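Local atomic coordinates of 3-keto-5-aminohexanoate cleavage enzyme (Burkholderia xenovorans LB400, PDB entry 3E49), a protein that binds zinc in a TIM-barrel domain and probably cleaves 3-keto-5-aminohexanoate or a related beta-keto acid. Residues Gln63-Ala69 / Arg100-Tyr105; Leu72-Lys76 / Pro306-Phe311; Phe119-Leu125 / His139-Arg144. All coordinates share one frame; numbering follows the deposited sequence.

Contact 1. Residues Gln63-Ala69 / Arg100-Tyr105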
# COMPACT_ATOMS: atom_id res chain seq x y z
N GLN A 63 9.98 32.86 20.59
CA GLN A 63 8.80 32.39 21.31
C GLN A 63 8.52 33.22 22.57
O GLN A 63 7.94 32.71 23.53
CB GLN A 63 8.94 30.92 21.67
CG GLN A 63 8.58 29.96 20.56
CD GLN A 63 7.10 29.95 20.27
OE1 GLN A 63 6.60 30.81 19.56
NE2 GLN A 63 6.40 28.94 20.79
N ASP A 64 8.92 34.50 22.55
CA ASP A 64 8.62 35.41 23.66
C ASP A 64 7.18 35.83 23.51
O ASP A 64 6.80 36.41 22.52
CB ASP A 64 9.55 36.65 23.61
CG ASP A 64 9.40 37.58 24.83
OD1 ASP A 64 8.38 37.52 25.54
OD2 ASP A 64 10.32 38.38 25.06
N PRO A 65 6.34 35.54 24.51
CA PRO A 65 4.95 35.96 24.36
C PRO A 65 4.83 37.42 23.95
O PRO A 65 3.92 37.78 23.20
CB PRO A 65 4.34 35.69 25.75
CG PRO A 65 5.15 34.70 26.35
CD PRO A 65 6.55 34.79 25.76
N ALA A 66 5.77 38.25 24.38
CA ALA A 66 5.73 39.66 23.99
C ALA A 66 5.75 39.85 22.46
O ALA A 66 5.20 40.81 21.96
CB ALA A 66 6.89 40.43 24.68
N ALA A 67 6.39 38.94 21.71
CA ALA A 67 6.46 39.07 20.22
C ALA A 67 5.12 38.81 19.52
O ALA A 67 4.96 39.14 18.32
CB ALA A 67 7.54 38.14 19.65
N PHE A 68 4.16 38.24 20.25
CA PHE A 68 2.80 38.00 19.75
C PHE A 68 1.78 39.06 20.18
O PHE A 68 0.67 39.16 19.64
CB PHE A 68 2.29 36.67 20.33
CG PHE A 68 3.05 35.45 19.87
CD1 PHE A 68 4.26 35.11 20.43
CD2 PHE A 68 2.49 34.59 18.92
CE1 PHE A 68 4.96 33.96 20.01
CE2 PHE A 68 3.18 33.43 18.50
CZ PHE A 68 4.39 33.12 19.05
N ALA A 69 2.17 39.86 21.17
CA ALA A 69 1.22 40.81 21.82
C ALA A 69 0.44 41.76 20.94
O ALA A 69 -0.69 42.09 21.26
CB ALA A 69 1.92 41.57 22.96
N ARG A 100 5.65 29.01 26.39
CA ARG A 100 5.10 30.26 26.96
C ARG A 100 3.93 30.90 26.21
O ARG A 100 2.96 31.31 26.83
CB ARG A 100 6.19 31.28 27.25
CG ARG A 100 7.04 30.89 28.44
CD ARG A 100 7.78 32.09 29.01
NE ARG A 100 8.64 31.71 30.14
CZ ARG A 100 9.96 31.52 30.08
NH1 ARG A 100 10.63 31.69 28.94
NH2 ARG A 100 10.62 31.17 31.18
N PRO A 101 4.04 31.04 24.89
CA PRO A 101 2.93 31.63 24.15
C PRO A 101 1.59 30.89 24.31
O PRO A 101 0.57 31.51 24.60
CB PRO A 101 3.43 31.60 22.70
CG PRO A 101 4.89 31.64 22.82
CD PRO A 101 5.19 30.79 24.00
N ALA A 102 1.62 29.57 24.17
CA ALA A 102 0.43 28.76 24.27
C ALA A 102 -0.13 28.80 25.68
O ALA A 102 -1.35 28.96 25.88
CB ALA A 102 0.76 27.31 23.88
N THR A 103 0.77 28.65 26.66
CA THR A 103 0.35 28.64 28.08
C THR A 103 -0.15 30.01 28.51
O THR A 103 -1.09 30.08 29.29
CB THR A 103 1.45 28.07 29.03
OG1 THR A 103 2.69 28.72 28.77
CG2 THR A 103 1.68 26.59 28.78
N HIS A 104 0.41 31.08 27.95
CA HIS A 104 -0.04 32.43 28.28
C HIS A 104 -1.31 32.86 27.55
O HIS A 104 -2.25 33.40 28.17
CB HIS A 104 1.04 33.47 28.00
CG HIS A 104 0.57 34.87 28.22
ND1 HIS A 104 0.62 35.49 29.45
CD2 HIS A 104 -0.03 35.75 27.38
CE1 HIS A 104 0.10 36.71 29.35
NE2 HIS A 104 -0.30 36.89 28.10
N TYR A 105 -1.32 32.66 26.24
CA TYR A 105 -2.43 33.11 25.41
C TYR A 105 -3.64 32.18 25.40
O TYR A 105 -4.75 32.62 25.09
CB TYR A 105 -1.94 33.43 24.00
CG TYR A 105 -1.03 34.68 23.94
CD1 TYR A 105 -1.53 35.94 24.21
CD2 TYR A 105 0.31 34.58 23.57
CE1 TYR A 105 -0.74 37.06 24.16
CE2 TYR A 105 1.12 35.70 23.51
CZ TYR A 105 0.58 36.94 23.81
OH TYR A 105 1.36 38.07 23.76
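Pro65, in the short helical turn 65-68, faces Pro101 on helix 95-105, and their CA atoms lie 4.8 Å apart, the nearest backbone approach of the two segments. A buried phenol supplies the polar bond across this junction: Tyr105 OH donates to Pro65 O at 2.6 Å, with a C=O...donor angle of 128°. The hydroxyl arrives from above the carbonyl plane, while Phe68 N, donating from within the turn, reaches the same oxygen from the opposite face, so two donors grip one carbonyl. With CG of Tyr105 set beside its own backbone N (chi1 -68°), the ring extends across to Phe68, whose CB lies 3.5 Å from Tyr105 CE2. The Phe68 ring carries the neighbouring apolar contact. Pro101 CB sits over one face in a CH-pi arrangement, 4.2 Å from the ring centroid, and Pro101 CG nears Phe68 CE1 at 3.6 Å. Pro65 CG rests on Arg100 CB at 3.7 Å, the guanidinium end leading away. Gln63 NE2 meets Pro101 CG at 3.7 Å and is held by the carbonyls of Arg98 and Thr86. Asp64 N-caps the turn by accepting from Ala66 N. Turn and helix lie outside the parallel strands of the TIM barrel, Phe68 and Tyr105 packing on Leu85 of strand 82-85, and the Gln63 side chain is about 5 Å from that of zinc ligand His52.

Contact 2. Residues Leu72-Lys76 / Pro306-Phe311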
# COMPACT_ATOMS: atom_id res chain seq x y z
N LEU A 72 -1.82 39.31 17.68
CA LEU A 72 -2.92 38.44 18.05
C LEU A 72 -4.24 39.19 18.15
O LEU A 72 -5.20 38.84 17.49
CB LEU A 72 -2.60 37.58 19.28
CG LEU A 72 -1.54 36.47 19.13
CD1 LEU A 72 -1.39 35.70 20.40
CD2 LEU A 72 -1.91 35.52 17.97
N PRO A 73 -4.28 40.28 18.93
CA PRO A 73 -5.51 41.07 19.01
C PRO A 73 -5.91 41.69 17.69
O PRO A 73 -7.10 41.78 17.40
CB PRO A 73 -5.16 42.16 20.03
CG PRO A 73 -4.06 41.64 20.80
CD PRO A 73 -3.25 40.80 19.86
N ARG A 74 -4.91 42.10 16.88
CA ARG A 74 -5.18 42.68 15.57
C ARG A 74 -5.87 41.62 14.69
O ARG A 74 -6.85 41.92 14.02
CB ARG A 74 -3.88 43.15 14.92
CG ARG A 74 -4.02 43.92 13.60
CD ARG A 74 -4.56 45.35 13.77
N ILE A 75 -5.34 40.39 14.69
CA ILE A 75 -5.94 39.31 13.91
C ILE A 75 -7.37 39.00 14.42
O ILE A 75 -8.32 39.03 13.66
CB ILE A 75 -5.06 38.05 13.92
CG1 ILE A 75 -3.74 38.30 13.21
CG2 ILE A 75 -5.80 36.88 13.22
CD1 ILE A 75 -2.69 37.21 13.46
N LYS A 76 -7.50 38.76 15.72
CA LYS A 76 -8.82 38.45 16.35
C LYS A 76 -9.93 39.50 16.09
O LYS A 76 -11.12 39.16 15.96
CB LYS A 76 -8.62 38.21 17.85
CG LYS A 76 -9.88 37.97 18.64
CD LYS A 76 -9.57 37.69 20.09
CE LYS A 76 -10.87 37.58 20.89
NZ LYS A 76 -10.63 37.17 22.30
N PRO A 306 -13.82 31.57 19.90
CA PRO A 306 -12.92 32.69 19.66
C PRO A 306 -12.78 33.66 20.81
O PRO A 306 -11.82 34.43 20.84
CB PRO A 306 -13.56 33.41 18.47
CG PRO A 306 -14.97 32.99 18.45
CD PRO A 306 -15.00 31.61 19.01
N GLN A 307 -13.74 33.64 21.72
CA GLN A 307 -13.72 34.55 22.84
C GLN A 307 -13.13 33.87 24.05
O GLN A 307 -12.71 34.55 24.97
CB GLN A 307 -15.12 35.11 23.11
CG GLN A 307 -15.74 35.82 21.88
CD GLN A 307 -14.87 36.96 21.30
OE1 GLN A 307 -14.13 37.64 22.03
NE2 GLN A 307 -14.98 37.18 19.99
N ASN A 308 -13.03 32.55 24.04
CA ASN A 308 -12.43 31.81 25.14
C ASN A 308 -10.90 31.71 25.05
O ASN A 308 -10.32 30.66 25.30
CB ASN A 308 -13.07 30.44 25.22
CG ASN A 308 -14.53 30.53 25.61
OD1 ASN A 308 -14.85 31.12 26.63
ND2 ASN A 308 -15.41 29.96 24.81
N VAL A 309 -10.26 32.82 24.74
CA VAL A 309 -8.80 32.87 24.65
C VAL A 309 -8.29 34.04 25.49
O VAL A 309 -9.04 34.96 25.78
CB VAL A 309 -8.34 32.99 23.18
CG1 VAL A 309 -8.87 31.78 22.34
CG2 VAL A 309 -8.79 34.30 22.58
N ASN A 310 -7.01 34.00 25.86
CA ASN A 310 -6.42 35.06 26.67
C ASN A 310 -5.69 36.13 25.82
O ASN A 310 -4.49 36.36 25.96
CB ASN A 310 -5.50 34.46 27.74
CG ASN A 310 -5.05 35.48 28.77
OD1 ASN A 310 -5.77 36.43 29.04
ND2 ASN A 310 -3.87 35.30 29.32
N PHE A 311 -6.44 36.76 24.93
CA PHE A 311 -5.96 37.89 24.14
C PHE A 311 -7.17 38.45 23.43
O PHE A 311 -8.28 37.95 23.63
CB PHE A 311 -4.86 37.51 23.13
CG PHE A 311 -5.26 36.43 22.16
CD1 PHE A 311 -5.88 36.75 20.96
CD2 PHE A 311 -5.04 35.09 22.47
CE1 PHE A 311 -6.28 35.76 20.10
CE2 PHE A 311 -5.44 34.10 21.61
CZ PHE A 311 -6.06 34.43 20.43
OXT PHE A 311 -7.07 39.38 22.62
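The ammonium of Lys76 is gripped by an oxygen of the terminal carboxylate and, weakly, by a peptide carbonyl: NZ donates to Phe311 O at 2.8 Å and to Pro306 O at 3.3 Å. The stronger bond has a C=O...donor angle of 142°, with the nitrogen tilted 24° from the carboxylate plane. The other oxygen, OXT, stands 4.2 Å from NZ, beyond a salt bridge, yet its charge probably adds to the attraction. Lys76 reaches this position because its chain is extended throughout, from a CG opposite the backbone N (chi1 176°) outward, so that the methylenes pass the Phe311 ring on the way to the tail. Gln307, bent back at chi2, brings OE1 near Lys76 CE, while Val309 CG2 lies against NZ.

Away from the ammonium group, toward Leu72, the contact is apolar, and the Phe311 ring is its centre. That ring is sandwiched: Val309 CG2 lies over one face, and Leu72 CD1 covers the opposite face, offset toward the rim. Leu72 CB lies 3.8 Å from Phe311 CD1, an off-centre CH-pi contact. Lys76 CD meets Phe311 CE1 at 3.8 Å, crossing the ring obliquely, and the NZ-to-ring cation-pi distance is long enough to count as a weak attraction at most. Helix 71-78 thus receives the chain terminus on one flank. Leu72 and Ile75 also pack on Leu51 of strand 48-54 and Ile83 of strand 82-85, Ile75 meets helix 31-44, and Phe311 reaches both Ile83 and Tyr105 of helix 95-105.

Contact 3. Residues Phe119-Leu125 / His139-Arg144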
# COMPACT_ATOMS: atom_id res chain seq x y z
N PHE A 119 16.06 17.74 12.00
CA PHE A 119 15.49 18.73 11.08
C PHE A 119 16.64 19.17 10.18
O PHE A 119 17.46 19.99 10.59
CB PHE A 119 14.98 19.95 11.83
CG PHE A 119 13.52 20.00 12.00
CD1 PHE A 119 12.90 19.26 12.98
CD2 PHE A 119 12.76 20.83 11.20
CE1 PHE A 119 11.53 19.33 13.13
CE2 PHE A 119 11.40 20.89 11.33
CZ PHE A 119 10.78 20.15 12.31
N GLY A 120 16.72 18.62 8.99
CA GLY A 120 17.84 18.94 8.11
C GLY A 120 17.53 20.14 7.25
O GLY A 120 16.91 20.02 6.20
N LEU A 121 17.97 21.31 7.70
CA LEU A 121 17.72 22.56 6.98
C LEU A 121 18.90 23.02 6.15
O LEU A 121 18.74 23.79 5.22
CB LEU A 121 17.33 23.66 7.96
CG LEU A 121 16.13 23.44 8.91
CD1 LEU A 121 15.84 24.76 9.55
CD2 LEU A 121 14.90 22.90 8.20
N TYR A 122 20.08 22.53 6.50
CA TYR A 122 21.34 22.87 5.84
C TYR A 122 21.35 22.71 4.33
O TYR A 122 22.11 23.43 3.67
CB TYR A 122 22.53 22.12 6.46
CG TYR A 122 22.43 20.61 6.45
CD1 TYR A 122 21.86 19.91 7.53
CD2 TYR A 122 22.91 19.87 5.37
CE1 TYR A 122 21.76 18.58 7.52
CE2 TYR A 122 22.80 18.50 5.35
CZ TYR A 122 22.24 17.86 6.44
OH TYR A 122 22.14 16.51 6.45
N PRO A 123 20.59 21.74 3.76
CA PRO A 123 20.62 21.72 2.29
C PRO A 123 20.12 23.01 1.60
O PRO A 123 20.42 23.23 0.43
CB PRO A 123 19.74 20.52 1.94
CG PRO A 123 19.90 19.63 3.11
CD PRO A 123 19.81 20.60 4.27
N MSE A 124 19.33 23.82 2.30
CA MSE A 124 18.87 25.09 1.76
C MSE A 124 20.03 26.03 1.48
O MSE A 124 19.89 26.93 0.67
CB MSE A 124 17.88 25.74 2.71
CG MSE A 124 16.56 25.01 2.74
SE MSE A 124 15.28 25.79 4.03
CE MSE A 124 16.14 25.33 5.54
N LEU A 125 21.16 25.83 2.13
CA LEU A 125 22.34 26.63 1.84
C LEU A 125 22.87 26.40 0.41
O LEU A 125 23.72 27.14 -0.08
CB LEU A 125 23.46 26.34 2.83
CG LEU A 125 23.24 26.77 4.26
CD1 LEU A 125 24.25 26.12 5.15
CD2 LEU A 125 23.32 28.29 4.35
N HIS A 139 21.49 29.51 11.58
CA HIS A 139 20.21 28.80 11.75
C HIS A 139 20.16 27.55 10.86
O HIS A 139 19.83 26.46 11.33
CB HIS A 139 19.08 29.78 11.45
CG HIS A 139 17.76 29.16 11.12
ND1 HIS A 139 16.88 28.73 12.09
CD2 HIS A 139 17.12 29.00 9.94
CE1 HIS A 139 15.78 28.28 11.51
NE2 HIS A 139 15.90 28.44 10.20
N LEU A 140 20.61 27.70 9.61
CA LEU A 140 20.62 26.62 8.65
C LEU A 140 21.74 25.61 8.87
O LEU A 140 21.51 24.40 8.83
CB LEU A 140 20.73 27.20 7.23
CG LEU A 140 19.54 28.05 6.80
CD1 LEU A 140 19.80 28.71 5.45
CD2 LEU A 140 18.28 27.19 6.75
N GLU A 141 22.94 26.09 9.14
CA GLU A 141 24.03 25.17 9.28
C GLU A 141 23.91 24.38 10.56
O GLU A 141 24.14 23.20 10.58
CB GLU A 141 25.39 25.89 9.20
CG GLU A 141 26.57 24.95 9.51
CD GLU A 141 26.56 23.61 8.73
OE1 GLU A 141 26.34 23.64 7.48
OE2 GLU A 141 26.78 22.55 9.38
N ARG A 142 23.52 25.03 11.64
CA ARG A 142 23.44 24.32 12.91
C ARG A 142 22.33 23.27 13.01
O ARG A 142 22.28 22.51 13.98
CB ARG A 142 23.47 25.28 14.10
CG ARG A 142 24.94 25.50 14.53
CD ARG A 142 25.15 26.67 15.42
NE ARG A 142 25.64 27.84 14.68
CZ ARG A 142 25.61 29.09 15.15
NH1 ARG A 142 25.07 29.37 16.33
NH2 ARG A 142 26.09 30.08 14.41
N SER A 143 21.49 23.18 11.97
CA SER A 143 20.47 22.14 11.92
C SER A 143 21.13 20.78 11.72
O SER A 143 20.55 19.76 12.08
CB SER A 143 19.43 22.45 10.82
OG SER A 143 19.97 22.35 9.51
N ARG A 144 22.34 20.75 11.15
CA ARG A 144 23.03 19.51 10.94
C ARG A 144 23.33 18.80 12.28
O ARG A 144 23.28 17.58 12.38
CB ARG A 144 24.32 19.79 10.14
CG ARG A 144 25.09 18.57 9.69
CD ARG A 144 26.44 18.97 9.11
NE ARG A 144 26.33 19.97 8.04
CZ ARG A 144 26.16 19.68 6.75
NH1 ARG A 144 26.10 18.42 6.34
NH2 ARG A 144 26.07 20.67 5.87
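Tyr122 and Leu140 bring their CA atoms to 4.7 Å where the loop following strand 117-118 turns against residues 139-144, on and after helix 134-141; Gly120 and Ser143 form a second close pair. Ser143 OG bridges the segments: it accepts from Leu121 N at 2.9 Å (N-H...acceptor angle 143°) and weakly from Tyr122 N, while donating to Leu140 O at 2.7 Å. Its chi1 of 68° places OG between backbone N and carbonyl carbon, directed at the successive amides, so one hydroxyl meets two N-H groups and a carbonyl. This connection belongs to an excursion from the TIM barrel: the chain leaves along strand 117-118, passes through helix 134-141 and returns by strand 147-148, which pairs antiparallel with the first. The Arg144 guanidinium lies over one face of the Tyr122 ring in a cation-pi contact, CZ 3.9 Å from the centroid and the planes 33° apart; Pro123 CD covers the opposite face. Arg144 NE forms a salt bridge with Glu141 OE2 at 2.9 Å, in the guanidinium plane and on the syn lone pair, which helps fix its rotation. Elsewhere in the contact Leu125 CD2 packs on Leu140 CD1 at 3.7 Å, and Leu121 CD1 approaches His139, whose NE2 is bonded to Ile18 O. In the second subunit, His184 meets the Tyr122 ring and Arg188 packs against it.

How the contacts relate
Contacts 1 and 2 form one continuous patch, their centres about 12 Å apart. Asn310 ND2 lies 2.8 Å from His104 O and Asn310 N lies 2.8 Å from Tyr105 O, both probable hydrogen bonds, and Leu72 CD1 packs on Tyr105 CG. The C-terminal tail thus touches helix 71-78 through contact 2 and helix 95-105 through Asn310 and Phe311. Contact 3 stands apart at the subunit interface, its centre about 26 Å from that of contact 1 and about 34 Å from that of contact 2. The zinc lies about 9 Å from the side chain of Gln63 in contact 1, about 13 Å from that of Leu72 in contact 2 and about 8 Å from that of Phe119 in contact 3.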